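Local coordinates for protein phosphodiesterase (Salpingoeca rosetta, PDB 7CJ3) that binds retinal within a bundle of membrane helices related to bacteriorhodopsin, forming the transmembrane rhodopsin part of a protein named as a phosphodiesterase, at residues B[92-97]-B[142-147]; B[120-125]-B[242-247]; B[107-112]-B[127-132]. All blocks are in the same frame, centred on the assembly; numbering follows the deposited sequence.

Overall arrangement
All three contacts lie in the retinal-binding helical bundle of the bacteriorhodopsin-like family. Interactions 1 and 3 join the same two antiparallel helices, 86-111 and 128-149, at two levels; their centres are about 22 Å apart, on opposite sides of the chain's centre. Along the chain, 107-112 and 127-132 both fall between 92-97 and 142-147, so this helical hairpin is pinned near its turn and again further along. Interaction 2 tethers the loop between strands 117-118 and 125-126, part of the same connection, to the end of helix 235-245. Its centre is about 19 Å from that of interaction 3 and about 33 Å from that of interaction 1.

Interaction 1 of 3, residues B[92-97]-B[142-147]; sequences SGILAY and LYWCGL. With OLC ((2R)-2,3-dihydroxypropyl (9Z)-octadec-9-enoate), chain Q.
With its CG anti to the backbone N (chi1 -180°), W144 sends its indole out from helix 128-149 to meet I94 and L95 of helix 86-111, while L95 sets CG beside its own backbone N and brings the isobutyl end round to the indole. The two helices are neighbours in the transmembrane bundle of a bacteriorhodopsin-like protein. They run antiparallel at 171°, with short-segment axes 10.5 Å apart, and these side chains meet between them.

L95 lies across the indole at about a right angle. Its CD2 methyl makes a CH-pi contact with the five-membered ring of W144, 3.9 Å from the centroid and 19° off the ring normal, so it sits over the face, displaced toward the rim. L95 CG comes within 3.5 Å of W144 NE1. That nitrogen donates a hydrogen bond to the backbone O of L91, one residue before 92-97, which ties the indole to the facing helix by a polar link and should help fix its rotation. I94 meets the same ring differently: its CB lies at the edge, near the ring plane, 3.8 Å from W144 CD1. M272 of helix 250-277 also packs on both L95 and W144.

On the far face of 92-97 from this packing, the oleoyl chain of a bound OLC lies against Y97, its C6 centred 3.8 Å above the phenol ring. A96 CB touches the same part of the lipid.

The outer end of I94 reaches past the indole to the other two partners. Its CD1 meets the edge of the Y143 ring at CE2, 3.7 Å away, and the same methyl touches L147 CD1 at 3.9 Å.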
loop_
_atom_site.group_PDB
_atom_site.type_symbol
_atom_site.label_atom_id
_atom_site.label_comp_id
_atom_site.label_asym_id
_atom_site.label_seq_id
_atom_site.Cartn_x
_atom_site.Cartn_y
_atom_site.Cartn_z
ATOM N N SER B 92 7.237 15.851 -6.379
ATOM C CA SER B 92 7.319 14.654 -5.495
ATOM C C SER B 92 7.172 15.074 -4.025
ATOM O O SER B 92 6.707 14.243 -3.222
ATOM C CB SER B 92 8.566 13.857 -5.718
ATOM O OG SER B 92 9.731 14.657 -5.546
ATOM N N GLY B 93 7.553 16.322 -3.706
ATOM C CA GLY B 93 7.444 16.925 -2.362
ATOM C C GLY B 93 5.994 17.097 -1.949
ATOM O O GLY B 93 5.657 16.667 -0.809
ATOM N N ILE B 94 5.160 17.647 -2.842
ATOM C CA ILE B 94 3.699 17.913 -2.602
ATOM C C ILE B 94 2.967 16.582 -2.359
ATOM O O ILE B 94 2.045 16.525 -1.501
ATOM C CB ILE B 94 3.061 18.733 -3.749
ATOM C CG1 ILE B 94 3.852 20.012 -4.055
ATOM C CG2 ILE B 94 1.611 19.045 -3.449
ATOM C CD1 ILE B 94 3.172 21.014 -4.947
ATOM N N LEU B 95 3.377 15.523 -3.050
ATOM C CA LEU B 95 2.731 14.201 -2.897
ATOM C C LEU B 95 3.103 13.597 -1.533
ATOM O O LEU B 95 2.253 12.896 -0.933
ATOM C CB LEU B 95 3.141 13.335 -4.089
ATOM C CG LEU B 95 2.610 13.866 -5.420
ATOM C CD1 LEU B 95 2.881 12.892 -6.560
ATOM C CD2 LEU B 95 1.126 14.195 -5.329
ATOM N N ALA B 96 4.308 13.888 -1.041
ATOM C CA ALA B 96 4.782 13.420 0.277
ATOM C C ALA B 96 3.875 13.963 1.395
ATOM O O ALA B 96 3.494 13.148 2.240
ATOM C CB ALA B 96 6.222 13.808 0.458
ATOM N N TYR B 97 3.513 15.264 1.377
ATOM C CA TYR B 97 2.656 15.924 2.402
ATOM C C TYR B 97 1.224 15.387 2.317
ATOM O O TYR B 97 0.626 15.003 3.357
ATOM C CB TYR B 97 2.656 17.453 2.270
ATOM C CG TYR B 97 3.939 18.095 2.755
ATOM C CD1 TYR B 97 4.888 18.623 1.885
ATOM C CD2 TYR B 97 4.200 18.185 4.118
ATOM C CE1 TYR B 97 6.061 19.203 2.359
ATOM C CE2 TYR B 97 5.370 18.744 4.608
ATOM C CZ TYR B 97 6.309 19.253 3.727
ATOM O OH TYR B 97 7.453 19.808 4.240
ATOM N N LEU B 142 -5.000 19.479 -6.783
ATOM C CA LEU B 142 -5.396 20.325 -7.930
ATOM C C LEU B 142 -4.282 21.333 -8.223
ATOM O O LEU B 142 -3.986 21.549 -9.409
ATOM C CB LEU B 142 -6.724 21.025 -7.612
ATOM C CG LEU B 142 -7.953 20.131 -7.708
ATOM C CD1 LEU B 142 -9.184 20.862 -7.207
ATOM C CD2 LEU B 142 -8.141 19.627 -9.137
ATOM N N TYR B 143 -3.683 21.932 -7.190
ATOM C CA TYR B 143 -2.583 22.916 -7.352
ATOM C C TYR B 143 -1.396 22.195 -7.994
ATOM O O TYR B 143 -0.696 22.770 -8.829
ATOM C CB TYR B 143 -2.228 23.584 -6.020
ATOM C CG TYR B 143 -0.883 24.273 -6.020
ATOM C CD1 TYR B 143 -0.740 25.564 -6.504
ATOM C CD2 TYR B 143 0.252 23.616 -5.569
ATOM C CE1 TYR B 143 0.496 26.187 -6.530
ATOM C CE2 TYR B 143 1.494 24.226 -5.585
ATOM C CZ TYR B 143 1.618 25.509 -6.084
ATOM O OH TYR B 143 2.844 26.106 -6.110
ATOM N N TRP B 144 -1.166 20.949 -7.592
ATOM C CA TRP B 144 -0.115 20.069 -8.156
ATOM C C TRP B 144 -0.378 19.838 -9.655
ATOM O O TRP B 144 0.593 19.744 -10.445
ATOM C CB TRP B 144 -0.101 18.769 -7.351
ATOM C CG TRP B 144 0.904 17.746 -7.768
ATOM C CD1 TRP B 144 2.087 17.481 -7.166
ATOM C CD2 TRP B 144 0.778 16.808 -8.852
ATOM N NE1 TRP B 144 2.727 16.455 -7.808
ATOM C CE2 TRP B 144 1.944 16.012 -8.842
ATOM C CE3 TRP B 144 -0.197 16.557 -9.835
ATOM C CZ2 TRP B 144 2.157 14.989 -9.773
ATOM C CZ3 TRP B 144 0.011 15.541 -10.738
ATOM C CH2 TRP B 144 1.172 14.767 -10.712
ATOM N N CYS B 145 -1.649 19.730 -10.048
ATOM C CA CYS B 145 -2.054 19.470 -11.452
ATOM C C CYS B 145 -1.611 20.664 -12.292
ATOM O O CYS B 145 -1.145 20.423 -13.445
ATOM C CB CYS B 145 -3.556 19.220 -11.583
ATOM S SG CYS B 145 -4.097 17.592 -10.972
ATOM N N GLY B 146 -1.757 21.877 -11.718
ATOM C CA GLY B 146 -1.320 23.184 -12.263
ATOM C C GLY B 146 0.174 23.238 -12.575
ATOM O O GLY B 146 0.530 23.699 -13.669
ATOM N N LEU B 147 1.032 22.773 -11.666
ATOM C CA LEU B 147 2.499 22.776 -11.891
ATOM C C LEU B 147 2.847 21.820 -13.026
ATOM O O LEU B 147 3.676 22.206 -13.881
ATOM C CB LEU B 147 3.231 22.387 -10.603
ATOM C CG LEU B 147 3.021 23.329 -9.419
ATOM C CD1 LEU B 147 3.945 22.923 -8.276
ATOM C CD2 LEU B 147 3.230 24.780 -9.833
HETATM C C18 OLC Q . 7.450 7.549 6.356
HETATM C C10 OLC Q . 4.246 14.656 6.287
HETATM C C9 OLC Q . 5.255 14.965 5.461
HETATM C C17 OLC Q . 6.345 7.796 7.371
HETATM C C11 OLC Q . 4.311 13.297 6.938
HETATM C C8 OLC Q . 6.387 13.990 5.168
HETATM C C24 OLC Q . 12.771 24.095 2.834
HETATM C C16 OLC Q . 5.574 9.118 7.150
HETATM C C12 OLC Q . 3.355 13.016 8.094
HETATM C C7 OLC Q . 7.668 14.646 4.665
HETATM C C15 OLC Q . 4.442 9.264 8.204
HETATM C C13 OLC Q . 3.798 11.695 8.767
HETATM C C6 OLC Q . 7.483 15.573 3.470
HETATM C C14 OLC Q . 3.440 10.404 8.006
HETATM C C5 OLC Q . 8.785 15.637 2.635
HETATM C C4 OLC Q . 9.569 16.946 2.744
HETATM C C3 OLC Q . 9.826 17.606 1.389
HETATM C C2 OLC Q . 9.944 19.133 1.502
HETATM C C21 OLC Q . 11.820 22.061 1.712
HETATM C C1 OLC Q . 11.367 19.584 1.829
HETATM C C22 OLC Q . 13.117 22.707 2.238
HETATM O O19 OLC Q . 12.055 19.000 2.656
HETATM O O25 OLC Q . 13.282 24.368 4.159
HETATM O O23 OLC Q . 13.776 21.834 3.177
HETATM O O20 OLC Q . 11.973 20.752 1.168
#

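Interaction 2 of 3, residues B[120-125]-B[242-247]; sequences STQGNP and LRRQGY
This is a polar surface contact in which the loop joining strands 117-118 and 125-126 of the bacteriorhodopsin-like bundle is fastened to the C-terminal end of helix 235-245. Its one hydrogen bond across the segments runs from Q122 NE2 to the backbone O of R244, 2.6 Å long and nearly straight at 169° on the hydrogen. The acceptor lies in the plane of the Q122 amide, whereas NE2 stands well above the carbonyl plane of R244. A bend at chi2 (85°) folds the Q122 side chain back toward T121, whose OG1 donates to Q122 OE1 at 2.7 Å. Both ends of the amide are therefore engaged, which fixes which way round it sits. T121 OG1 also rests against the aliphatic part of R244, 3.6 Å from CG, and N124 ND2 lies 4.1 Å from R243 CD.

The guanidinium groups turn elsewhere: R243 forms salt bridges with E254 and E240, and R244 bonds to S173 and to the backbone of G170. D119 OD1 accepts from the backbone N of both Q122 and N124, which helps shape the loop.

The helix ends in a Schellman motif at G246, where phi is positive. Its bonds, Y247 N to L242 O and a weak G246 N to R243 O, serve those two carbonyls, and the Q122 amide supplies R244 O with a donor from the loop.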
loop_
_atom_site.group_PDB
_atom_site.type_symbol
_atom_site.label_atom_id
_atom_site.label_comp_id
_atom_site.label_asym_id
_atom_site.label_seq_id
_atom_site.Cartn_x
_atom_site.Cartn_y
_atom_site.Cartn_z
ATOM N N SER B 120 -28.902 12.166 8.264
ATOM C CA SER B 120 -30.390 12.225 8.238
ATOM C C SER B 120 -30.956 10.960 7.590
ATOM O O SER B 120 -32.024 10.492 8.039
ATOM C CB SER B 120 -30.895 13.436 7.479
ATOM O OG SER B 120 -30.117 14.600 7.737
ATOM N N THR B 121 -30.286 10.438 6.558
ATOM C CA THR B 121 -30.813 9.351 5.700
ATOM C C THR B 121 -30.810 8.020 6.458
ATOM O O THR B 121 -31.791 7.302 6.340
ATOM C CB THR B 121 -30.087 9.327 4.353
ATOM O OG1 THR B 121 -28.676 9.262 4.554
ATOM C CG2 THR B 121 -30.427 10.555 3.536
ATOM N N GLN B 122 -29.766 7.689 7.206
ATOM C CA GLN B 122 -29.629 6.339 7.849
ATOM C C GLN B 122 -29.236 6.453 9.326
ATOM O O GLN B 122 -29.319 5.447 10.019
ATOM C CB GLN B 122 -28.578 5.491 7.121
ATOM C CG GLN B 122 -29.058 4.923 5.796
ATOM C CD GLN B 122 -28.897 5.854 4.630
ATOM O OE1 GLN B 122 -27.979 6.676 4.570
ATOM N NE2 GLN B 122 -29.783 5.689 3.659
ATOM N N GLY B 123 -28.827 7.632 9.797
ATOM C CA GLY B 123 -28.223 7.772 11.129
ATOM C C GLY B 123 -26.853 7.105 11.187
ATOM O O GLY B 123 -26.446 6.664 12.285
ATOM N N ASN B 124 -26.174 7.037 10.036
ATOM C CA ASN B 124 -24.787 6.536 9.864
ATOM C C ASN B 124 -23.849 7.649 10.285
ATOM O O ASN B 124 -24.214 8.818 10.244
ATOM C CB ASN B 124 -24.497 6.107 8.415
ATOM C CG ASN B 124 -24.965 4.699 8.084
ATOM O OD1 ASN B 124 -25.310 3.933 8.972
ATOM N ND2 ASN B 124 -24.983 4.348 6.816
ATOM N N PRO B 125 -22.607 7.326 10.708
ATOM C CA PRO B 125 -21.649 8.373 11.091
ATOM C C PRO B 125 -21.041 9.121 9.891
ATOM O O PRO B 125 -20.764 8.525 8.883
ATOM C CB PRO B 125 -20.576 7.626 11.896
ATOM C CG PRO B 125 -20.732 6.149 11.531
ATOM C CD PRO B 125 -22.096 5.959 10.890
ATOM N N LEU B 242 -25.006 5.785 -3.474
ATOM C CA LEU B 242 -25.455 4.378 -3.298
ATOM C C LEU B 242 -25.738 4.064 -1.827
ATOM O O LEU B 242 -26.629 3.228 -1.570
ATOM C CB LEU B 242 -24.366 3.446 -3.824
ATOM C CG LEU B 242 -24.282 3.353 -5.347
ATOM C CD1 LEU B 242 -23.013 2.638 -5.795
ATOM C CD2 LEU B 242 -25.508 2.649 -5.897
ATOM N N ARG B 243 -24.981 4.653 -0.893
ATOM C CA ARG B 243 -25.157 4.356 0.548
ATOM C C ARG B 243 -26.362 5.144 1.084
ATOM O O ARG B 243 -27.212 4.544 1.794
ATOM C CB ARG B 243 -23.868 4.650 1.305
ATOM C CG ARG B 243 -23.946 4.224 2.764
ATOM C CD ARG B 243 -22.618 4.332 3.474
ATOM N NE ARG B 243 -21.916 5.594 3.282
ATOM C CZ ARG B 243 -20.606 5.781 3.431
ATOM N NH1 ARG B 243 -19.803 4.790 3.774
ATOM N NH2 ARG B 243 -20.104 6.984 3.203
ATOM N N ARG B 244 -26.462 6.428 0.741
ATOM C CA ARG B 244 -27.561 7.304 1.212
ATOM C C ARG B 244 -28.929 6.751 0.783
ATOM O O ARG B 244 -29.931 7.075 1.471
ATOM C CB ARG B 244 -27.376 8.728 0.679
ATOM C CG ARG B 244 -26.595 9.628 1.622
ATOM C CD ARG B 244 -26.476 11.066 1.188
ATOM N NE ARG B 244 -25.144 11.590 1.335
ATOM C CZ ARG B 244 -24.819 12.889 1.389
ATOM N NH1 ARG B 244 -25.744 13.834 1.304
ATOM N NH2 ARG B 244 -23.553 13.243 1.553
ATOM N N GLN B 245 -28.981 5.998 -0.324
ATOM C CA GLN B 245 -30.242 5.487 -0.946
ATOM C C GLN B 245 -30.597 4.110 -0.369
ATOM O O GLN B 245 -31.748 3.721 -0.470
ATOM C CB GLN B 245 -30.087 5.406 -2.465
ATOM C CG GLN B 245 -29.777 6.736 -3.141
ATOM C CD GLN B 245 -30.940 7.695 -3.150
ATOM O OE1 GLN B 245 -30.782 8.907 -3.254
ATOM N NE2 GLN B 245 -32.150 7.160 -3.054
ATOM N N GLY B 246 -29.635 3.401 0.215
ATOM C CA GLY B 246 -29.876 2.137 0.926
ATOM C C GLY B 246 -29.451 0.924 0.133
ATOM O O GLY B 246 -29.814 -0.171 0.560
ATOM N N TYR B 247 -28.652 1.109 -0.924
ATOM C CA TYR B 247 -28.256 0.062 -1.908
ATOM C C TYR B 247 -26.979 -0.685 -1.485
ATOM O O TYR B 247 -26.824 -1.827 -1.921
ATOM C CB TYR B 247 -28.094 0.688 -3.294
ATOM C CG TYR B 247 -29.366 1.269 -3.863
ATOM C CD1 TYR B 247 -30.589 0.624 -3.715
ATOM C CD2 TYR B 247 -29.334 2.441 -4.608
ATOM C CE1 TYR B 247 -31.751 1.148 -4.259
ATOM C CE2 TYR B 247 -30.488 2.964 -5.184
ATOM C CZ TYR B 247 -31.702 2.323 -4.993
ATOM O OH TYR B 247 -32.848 2.842 -5.519
#

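Interaction 3 of 3, residues B[107-112]-B[127-132]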
loop_
_atom_site.group_PDB
_atom_site.type_symbol
_atom_site.label_atom_id
_atom_site.label_comp_id
_atom_site.label_asym_id
_atom_site.label_seq_id
_atom_site.Cartn_x
_atom_site.Cartn_y
_atom_site.Cartn_z
ATOM N N LEU B 107 -4.829 7.020 10.684
ATOM C CA LEU B 107 -4.317 6.504 11.988
ATOM C C LEU B 107 -5.248 6.978 13.105
ATOM O O LEU B 107 -5.610 6.150 13.952
ATOM C CB LEU B 107 -2.881 6.988 12.245
ATOM C CG LEU B 107 -2.272 6.583 13.594
ATOM C CD1 LEU B 107 -2.336 5.091 13.836
ATOM C CD2 LEU B 107 -0.815 6.982 13.696
ATOM N N SER B 108 -5.605 8.265 13.069
ATOM C CA SER B 108 -6.505 8.976 14.016
ATOM C C SER B 108 -7.867 8.278 14.110
ATOM O O SER B 108 -8.316 7.938 15.227
ATOM C CB SER B 108 -6.622 10.418 13.568
ATOM O OG SER B 108 -5.382 11.082 13.711
ATOM N N MET B 109 -8.483 8.037 12.954
ATOM C CA MET B 109 -9.809 7.391 12.809
ATOM C C MET B 109 -9.820 5.985 13.423
ATOM O O MET B 109 -10.822 5.644 14.108
ATOM C CB MET B 109 -10.215 7.385 11.335
ATOM C CG MET B 109 -10.619 8.818 10.869
ATOM S SD MET B 109 -11.070 8.968 9.152
ATOM C CE MET B 109 -12.416 7.813 9.021
ATOM N N ALA B 110 -8.734 5.231 13.272
ATOM C CA ALA B 110 -8.570 3.854 13.809
ATOM C C ALA B 110 -8.373 3.835 15.336
ATOM O O ALA B 110 -8.840 2.860 15.940
ATOM C CB ALA B 110 -7.404 3.166 13.117
ATOM N N THR B 111 -7.665 4.823 15.913
ATOM C CA THR B 111 -7.061 4.769 17.284
ATOM C C THR B 111 -7.725 5.731 18.275
ATOM O O THR B 111 -7.624 5.453 19.484
ATOM C CB THR B 111 -5.551 5.099 17.324
ATOM O OG1 THR B 111 -5.243 6.290 16.592
ATOM C CG2 THR B 111 -4.694 3.944 16.828
ATOM N N LEU B 112 -8.292 6.854 17.821
ATOM C CA LEU B 112 -8.806 7.903 18.747
ATOM C C LEU B 112 -10.329 7.987 18.642
ATOM O O LEU B 112 -10.879 7.523 17.623
ATOM C CB LEU B 112 -8.144 9.257 18.459
ATOM C CG LEU B 112 -6.623 9.263 18.419
ATOM C CD1 LEU B 112 -6.083 10.546 17.853
ATOM C CD2 LEU B 112 -6.054 9.028 19.794
ATOM N N TRP B 127 -17.759 11.143 9.139
ATOM C CA TRP B 127 -16.384 11.306 9.662
ATOM C C TRP B 127 -15.853 12.656 9.188
ATOM O O TRP B 127 -15.443 12.754 7.980
ATOM C CB TRP B 127 -15.503 10.170 9.177
ATOM C CG TRP B 127 -15.934 8.797 9.593
ATOM C CD1 TRP B 127 -16.090 7.714 8.770
ATOM C CD2 TRP B 127 -16.170 8.314 10.927
ATOM N NE1 TRP B 127 -16.417 6.603 9.497
ATOM C CE2 TRP B 127 -16.487 6.940 10.820
ATOM C CE3 TRP B 127 -16.130 8.891 12.202
ATOM C CZ2 TRP B 127 -16.780 6.148 11.935
ATOM C CZ3 TRP B 127 -16.434 8.106 13.296
ATOM C CH2 TRP B 127 -16.736 6.750 13.173
ATOM N N LEU B 128 -15.828 13.647 10.098
ATOM C CA LEU B 128 -15.367 15.028 9.798
ATOM C C LEU B 128 -13.853 15.030 9.528
ATOM O O LEU B 128 -13.341 15.924 8.800
ATOM C CB LEU B 128 -15.741 15.883 11.007
ATOM C CG LEU B 128 -17.249 16.132 11.161
ATOM C CD1 LEU B 128 -17.605 16.586 12.579
ATOM C CD2 LEU B 128 -17.725 17.151 10.128
ATOM N N MET B 129 -13.152 14.031 10.057
ATOM C CA MET B 129 -11.686 13.859 9.849
ATOM C C MET B 129 -11.401 13.487 8.384
ATOM O O MET B 129 -10.513 14.115 7.788
ATOM C CB MET B 129 -11.103 12.810 10.802
ATOM C CG MET B 129 -9.595 12.669 10.701
ATOM S SD MET B 129 -8.653 14.112 11.236
ATOM C CE MET B 129 -8.577 13.704 12.980
ATOM N N ARG B 130 -12.157 12.555 7.800
ATOM C CA ARG B 130 -12.021 12.240 6.352
ATOM C C ARG B 130 -12.289 13.517 5.545
ATOM O O ARG B 130 -11.412 13.876 4.726
ATOM C CB ARG B 130 -12.898 11.081 5.898
ATOM C CG ARG B 130 -12.577 10.623 4.478
ATOM C CD ARG B 130 -13.124 9.231 4.162
ATOM N NE ARG B 130 -14.517 9.098 4.570
ATOM C CZ ARG B 130 -15.094 7.964 4.976
ATOM N NH1 ARG B 130 -14.427 6.810 4.981
ATOM N NH2 ARG B 130 -16.358 7.977 5.350
ATOM N N TYR B 131 -13.402 14.206 5.804
ATOM C CA TYR B 131 -13.735 15.485 5.119
ATOM C C TYR B 131 -12.590 16.498 5.327
ATOM O O TYR B 131 -12.157 17.107 4.323
ATOM C CB TYR B 131 -15.109 16.001 5.567
ATOM C CG TYR B 131 -16.282 15.359 4.867
ATOM C CD1 TYR B 131 -16.592 15.671 3.534
ATOM C CD2 TYR B 131 -17.114 14.466 5.527
ATOM C CE1 TYR B 131 -17.669 15.096 2.878
ATOM C CE2 TYR B 131 -18.209 13.890 4.892
ATOM C CZ TYR B 131 -18.488 14.202 3.564
ATOM O OH TYR B 131 -19.574 13.635 2.942
ATOM N N ALA B 132 -12.054 16.624 6.544
ATOM C CA ALA B 132 -10.904 17.510 6.850
ATOM C C ALA B 132 -9.684 17.165 6.001
ATOM O O ALA B 132 -9.113 18.056 5.385
ATOM C CB ALA B 132 -10.565 17.429 8.318
#
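Helices 86-111 and 128-149 form an antiparallel hairpin of the bacteriorhodopsin-like bundle, and this contact packs the end of the first against the start of the second, close to their connection. The short axes are 10.5 Å apart and nearly antiparallel. M109 is the central side chain, touching W127, M129 and R130. Y131, of the retinal pocket, lies further round helix 128-149 and touches the retinal without joining this contact.

M109 extends toward the other helix until a bend at chi3 (58°) turns its terminal methyl onto W127, the N-cap residue of helix 128-149. CE lies over the face of the five-membered ring, 3.9 Å from the centroid and 24° off the normal, a CH-pi contact. The sulfur stands further back at 5.4 Å and meets the ring obliquely, completing a Met-aromatic pair. W127 is further packed by the rings of F116 and Y62, the latter edge-to-face, so the methyl rests on an indole held among other aromatic groups.

Nearer the helix backbones, M109 and M129 run alongside one another, pointing opposite ways, with their CG atoms 4.0 Å apart. M109 SD passes over the beginning of the next residue, 4.0 Å from R130 N. The guanidinium of R130 lies at the edge of the W127 indole, in its plane, and forms a salt bridge with E254 of helix 250-277, linking this edge of the hairpin to another helix.

M129 takes a different course from M109. It places CG beside its carbonyl carbon (chi1 -176°), and bends at chi2 and chi3 carry its methyl to S108, whose hydroxyl is bonded to the backbone O of I104 in its own helix. W32 of helix 17-41 touches both residues there, and M129 CE meets S108 CB at 3.9 Å.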